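Local coordinates for protein alpha-fucosidase GH29 (Fusarium graminearum, PDB 4PSR) that hydrolyses alpha-L-fucosides as a family 29 glycoside hydrolase, probably releasing alpha-1,6-linked fucose from the innermost N-acetylglucosamine of glycoproteins, at residues P6-H17 and L250-E261. Numbering follows the deposited sequence.
Sequences PYEATWESTDKH and LEFLAYYFNRGE. With NA (sodium ion), chain J.
The rings of His17 and Phe257 lie face to face, centroids 3.6 Å apart and planes 7° from parallel, while the carbonyl O of Leu253 sits over the rim of the other Phe257 face. With chi1 at 178°, His17 swings its imidazole away from its own amide N and across the phenyl ring; ND1 also bonds to Ser282 O and so fixes the ring's rotation. Phe257 turns its ring edge to the face of Tyr7, and Phe257 CB lies over that same tyrosine ring, 3.6 Å from Tyr7 CD2. At the edge of the tyrosine, in plane, are Asn258 OD1 and a water that links Tyr7 OH to Glu261 OE2. Leu250 CD2 stands over the centre of the six-membered ring of Trp11, 3.5 Å from the centroid; the indole NE1 reaches Glu246. Residues 6-17, near the N-terminus, pack along one flank of helix 246-263, which follows the fourth strand of the TIM barrel and leads into strand 268-272, on which Leu253 and Phe257 also rest; Tyr255 and Arg259 of the helix meet helix 200-218 instead. Thr14 fits as a knob among Leu250, Leu253, Ala254 and Phe257, its CG2 3.9 Å from Leu253 CB, while its OG1 donates to Thr10 O. The Asn258 amide grips the Tyr7 backbone twice: OD1 accepts from Tyr7 N on an in-plane lone pair at 2.8 Å, and ND2 donates to Tyr7 O at 3.1 Å, nearly straight at 166°. In the turn from Thr14 to His17, the carbonyl O atoms of Asp15 and His17 bind the sodium ion, together with Thr281 O and three waters.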
# COMPACT_ATOMS: atom_id res chain seq x y z
N PRO A 6 -11.39 -22.07 13.62
CA PRO A 6 -11.32 -21.60 15.00
C PRO A 6 -11.81 -20.17 15.22
O PRO A 6 -11.95 -19.79 16.38
CB PRO A 6 -9.82 -21.68 15.32
CG PRO A 6 -9.15 -21.49 14.00
CD PRO A 6 -10.07 -22.14 12.98
N TYR A 7 -12.06 -19.39 14.17
CA TYR A 7 -12.48 -18.01 14.34
C TYR A 7 -13.97 -17.88 14.49
O TYR A 7 -14.73 -18.54 13.79
CB TYR A 7 -12.00 -17.13 13.17
CG TYR A 7 -10.51 -16.95 13.18
CD1 TYR A 7 -9.90 -16.03 14.03
CD2 TYR A 7 -9.70 -17.74 12.37
CE1 TYR A 7 -8.51 -15.88 14.06
CE2 TYR A 7 -8.33 -17.60 12.39
CZ TYR A 7 -7.74 -16.67 13.23
OH TYR A 7 -6.36 -16.54 13.28
N GLU A 8 -14.37 -17.02 15.41
CA GLU A 8 -15.76 -16.65 15.58
C GLU A 8 -15.93 -15.21 15.14
O GLU A 8 -14.96 -14.46 15.08
CB GLU A 8 -16.18 -16.77 17.05
CG GLU A 8 -15.98 -18.15 17.62
CD GLU A 8 -16.09 -18.17 19.14
OE1 GLU A 8 -16.59 -17.17 19.69
OE2 GLU A 8 -15.67 -19.16 19.76
N ALA A 9 -17.16 -14.82 14.85
CA ALA A 9 -17.47 -13.47 14.42
C ALA A 9 -17.54 -12.49 15.61
O ALA A 9 -18.60 -11.92 15.91
CB ALA A 9 -18.75 -13.45 13.63
N THR A 10 -16.39 -12.30 16.26
CA THR A 10 -16.21 -11.31 17.31
C THR A 10 -14.86 -10.60 17.15
O THR A 10 -13.93 -11.13 16.51
CB THR A 10 -16.18 -11.94 18.72
OG1 THR A 10 -15.00 -12.74 18.88
CG2 THR A 10 -17.40 -12.83 18.94
N TRP A 11 -14.73 -9.42 17.73
CA TRP A 11 -13.45 -8.69 17.61
C TRP A 11 -12.36 -9.45 18.34
O TRP A 11 -11.24 -9.59 17.85
CB TRP A 11 -13.57 -7.27 18.14
CG TRP A 11 -14.48 -6.43 17.31
CD1 TRP A 11 -15.67 -5.86 17.69
CD2 TRP A 11 -14.30 -6.09 15.93
NE1 TRP A 11 -16.24 -5.19 16.63
CE2 TRP A 11 -15.41 -5.31 15.54
CE3 TRP A 11 -13.31 -6.35 14.98
CZ2 TRP A 11 -15.57 -4.81 14.25
CZ3 TRP A 11 -13.47 -5.86 13.71
CH2 TRP A 11 -14.58 -5.09 13.35
N GLU A 12 -12.67 -10.01 19.50
CA GLU A 12 -11.66 -10.63 20.31
C GLU A 12 -11.12 -11.91 19.64
O GLU A 12 -9.93 -12.19 19.70
CB GLU A 12 -12.23 -10.85 21.72
CG GLU A 12 -13.62 -11.57 21.76
CD GLU A 12 -14.89 -10.67 21.68
OE1 GLU A 12 -14.88 -9.48 21.22
OE2 GLU A 12 -15.96 -11.21 22.08
N SER A 13 -11.99 -12.66 18.96
CA SER A 13 -11.56 -13.86 18.25
C SER A 13 -10.71 -13.52 17.00
O SER A 13 -9.62 -14.06 16.81
CB SER A 13 -12.78 -14.67 17.79
OG SER A 13 -12.38 -15.85 17.11
N THR A 14 -11.22 -12.60 16.19
CA THR A 14 -10.55 -12.24 14.94
C THR A 14 -9.25 -11.47 15.20
O THR A 14 -8.36 -11.52 14.36
CB THR A 14 -11.48 -11.48 13.98
OG1 THR A 14 -11.99 -10.30 14.60
CG2 THR A 14 -12.66 -12.35 13.52
N ASP A 15 -9.11 -10.81 16.36
CA ASP A 15 -7.88 -10.10 16.71
C ASP A 15 -6.68 -11.04 16.68
O ASP A 15 -5.54 -10.61 16.44
CB ASP A 15 -7.95 -9.51 18.15
CG ASP A 15 -8.74 -8.20 18.25
OD1 ASP A 15 -9.06 -7.51 17.25
OD2 ASP A 15 -9.06 -7.83 19.41
N LYS A 16 -6.91 -12.32 16.94
CA LYS A 16 -5.79 -13.26 17.02
C LYS A 16 -5.16 -13.59 15.65
O LYS A 16 -4.08 -14.18 15.58
CB LYS A 16 -6.22 -14.53 17.74
CG LYS A 16 -6.65 -14.25 19.19
CD LYS A 16 -6.82 -15.53 20.01
CE LYS A 16 -5.48 -16.13 20.42
NZ LYS A 16 -4.68 -15.22 21.30
N HIS A 17 -5.85 -13.24 14.57
CA HIS A 17 -5.27 -13.43 13.24
C HIS A 17 -4.04 -12.55 13.08
O HIS A 17 -4.04 -11.40 13.48
CB HIS A 17 -6.31 -13.07 12.18
CG HIS A 17 -5.79 -13.19 10.78
ND1 HIS A 17 -5.47 -12.09 10.00
CD2 HIS A 17 -5.55 -14.29 10.03
CE1 HIS A 17 -5.03 -12.53 8.83
NE2 HIS A 17 -5.06 -13.85 8.82
N LEU A 250 -17.78 -8.62 10.87
CA LEU A 250 -17.20 -9.66 11.69
C LEU A 250 -17.37 -11.04 11.05
O LEU A 250 -16.48 -11.88 11.16
CB LEU A 250 -17.82 -9.65 13.09
CG LEU A 250 -17.34 -8.50 13.96
CD1 LEU A 250 -18.21 -8.42 15.21
CD2 LEU A 250 -15.89 -8.75 14.35
N GLU A 251 -18.50 -11.27 10.38
CA GLU A 251 -18.73 -12.55 9.72
C GLU A 251 -17.75 -12.72 8.53
O GLU A 251 -17.25 -13.81 8.29
CB GLU A 251 -20.19 -12.65 9.27
CG GLU A 251 -21.13 -12.93 10.46
CD GLU A 251 -22.60 -12.74 10.16
OE1 GLU A 251 -22.96 -12.37 9.04
OE2 GLU A 251 -23.41 -12.96 11.09
N PHE A 252 -17.50 -11.62 7.80
CA PHE A 252 -16.48 -11.64 6.75
C PHE A 252 -15.09 -12.01 7.30
O PHE A 252 -14.42 -12.92 6.76
CB PHE A 252 -16.37 -10.30 6.02
CG PHE A 252 -15.10 -10.19 5.22
CD1 PHE A 252 -14.91 -10.95 4.07
CD2 PHE A 252 -14.07 -9.38 5.67
CE1 PHE A 252 -13.70 -10.88 3.36
CE2 PHE A 252 -12.86 -9.29 4.97
CZ PHE A 252 -12.68 -10.04 3.82
N LEU A 253 -14.65 -11.32 8.36
CA LEU A 253 -13.33 -11.57 8.92
C LEU A 253 -13.20 -13.03 9.36
O LEU A 253 -12.22 -13.71 9.04
CB LEU A 253 -13.06 -10.59 10.09
CG LEU A 253 -12.95 -9.12 9.69
CD1 LEU A 253 -12.92 -8.22 10.93
CD2 LEU A 253 -11.68 -8.89 8.84
N ALA A 254 -14.18 -13.51 10.13
CA ALA A 254 -14.12 -14.90 10.57
C ALA A 254 -14.13 -15.90 9.40
O ALA A 254 -13.36 -16.86 9.39
CB ALA A 254 -15.25 -15.22 11.57
N TYR A 255 -14.99 -15.64 8.40
CA TYR A 255 -15.07 -16.54 7.25
C TYR A 255 -13.76 -16.63 6.48
O TYR A 255 -13.25 -17.71 6.22
CB TYR A 255 -16.22 -16.15 6.34
CG TYR A 255 -16.58 -17.18 5.30
CD1 TYR A 255 -17.60 -18.09 5.53
CD2 TYR A 255 -15.91 -17.25 4.09
CE1 TYR A 255 -17.95 -19.03 4.59
CE2 TYR A 255 -16.27 -18.18 3.13
CZ TYR A 255 -17.29 -19.08 3.40
OH TYR A 255 -17.67 -20.02 2.47
N TYR A 256 -13.19 -15.47 6.18
CA TYR A 256 -11.95 -15.42 5.43
C TYR A 256 -10.79 -16.02 6.24
O TYR A 256 -10.01 -16.81 5.70
CB TYR A 256 -11.65 -13.98 5.04
CG TYR A 256 -10.44 -13.81 4.12
CD1 TYR A 256 -10.13 -14.74 3.13
CD2 TYR A 256 -9.62 -12.69 4.23
CE1 TYR A 256 -9.06 -14.53 2.25
CE2 TYR A 256 -8.54 -12.49 3.37
CZ TYR A 256 -8.27 -13.41 2.39
OH TYR A 256 -7.19 -13.18 1.55
N PHE A 257 -10.66 -15.65 7.52
CA PHE A 257 -9.56 -16.17 8.32
C PHE A 257 -9.70 -17.69 8.53
O PHE A 257 -8.71 -18.42 8.55
CB PHE A 257 -9.46 -15.42 9.67
CG PHE A 257 -9.17 -13.95 9.54
CD1 PHE A 257 -8.66 -13.39 8.37
CD2 PHE A 257 -9.41 -13.10 10.62
CE1 PHE A 257 -8.42 -12.03 8.29
CE2 PHE A 257 -9.19 -11.73 10.53
CZ PHE A 257 -8.65 -11.20 9.38
N ASN A 258 -10.93 -18.18 8.63
CA ASN A 258 -11.14 -19.64 8.71
C ASN A 258 -10.79 -20.33 7.39
O ASN A 258 -10.19 -21.40 7.40
CB ASN A 258 -12.58 -19.98 9.10
CG ASN A 258 -12.83 -19.78 10.57
OD1 ASN A 258 -11.93 -19.94 11.39
ND2 ASN A 258 -14.07 -19.44 10.92
N ARG A 259 -11.16 -19.73 6.27
CA ARG A 259 -10.80 -20.33 4.99
C ARG A 259 -9.28 -20.36 4.84
O ARG A 259 -8.73 -21.32 4.33
CB ARG A 259 -11.44 -19.58 3.82
CG ARG A 259 -12.93 -19.81 3.66
CD ARG A 259 -13.30 -21.27 3.59
NE ARG A 259 -14.59 -21.46 2.94
CZ ARG A 259 -15.37 -22.53 3.09
NH1 ARG A 259 -14.99 -23.53 3.87
NH2 ARG A 259 -16.53 -22.59 2.45
N GLY A 260 -8.58 -19.31 5.28
CA GLY A 260 -7.13 -19.31 5.20
C GLY A 260 -6.52 -20.50 5.90
O GLY A 260 -5.62 -21.16 5.38
N GLU A 261 -7.02 -20.77 7.10
CA GLU A 261 -6.58 -21.93 7.87
C GLU A 261 -6.86 -23.21 7.09
O GLU A 261 -6.02 -24.09 7.01
CB GLU A 261 -7.29 -21.97 9.21
CG GLU A 261 -6.91 -20.84 10.15
CD GLU A 261 -5.90 -21.26 11.20
OE1 GLU A 261 -5.33 -22.36 11.09
OE2 GLU A 261 -5.68 -20.47 12.15
NA NA J . -3.41 -10.12 15.41
O HOH W 1 -5.03 -17.86 11.41
O HOH W 2 -2.22 -12.04 16.19
O HOH W 3 -1.40 -9.27 14.20
O HOH W 4 -2.90 -8.93 17.48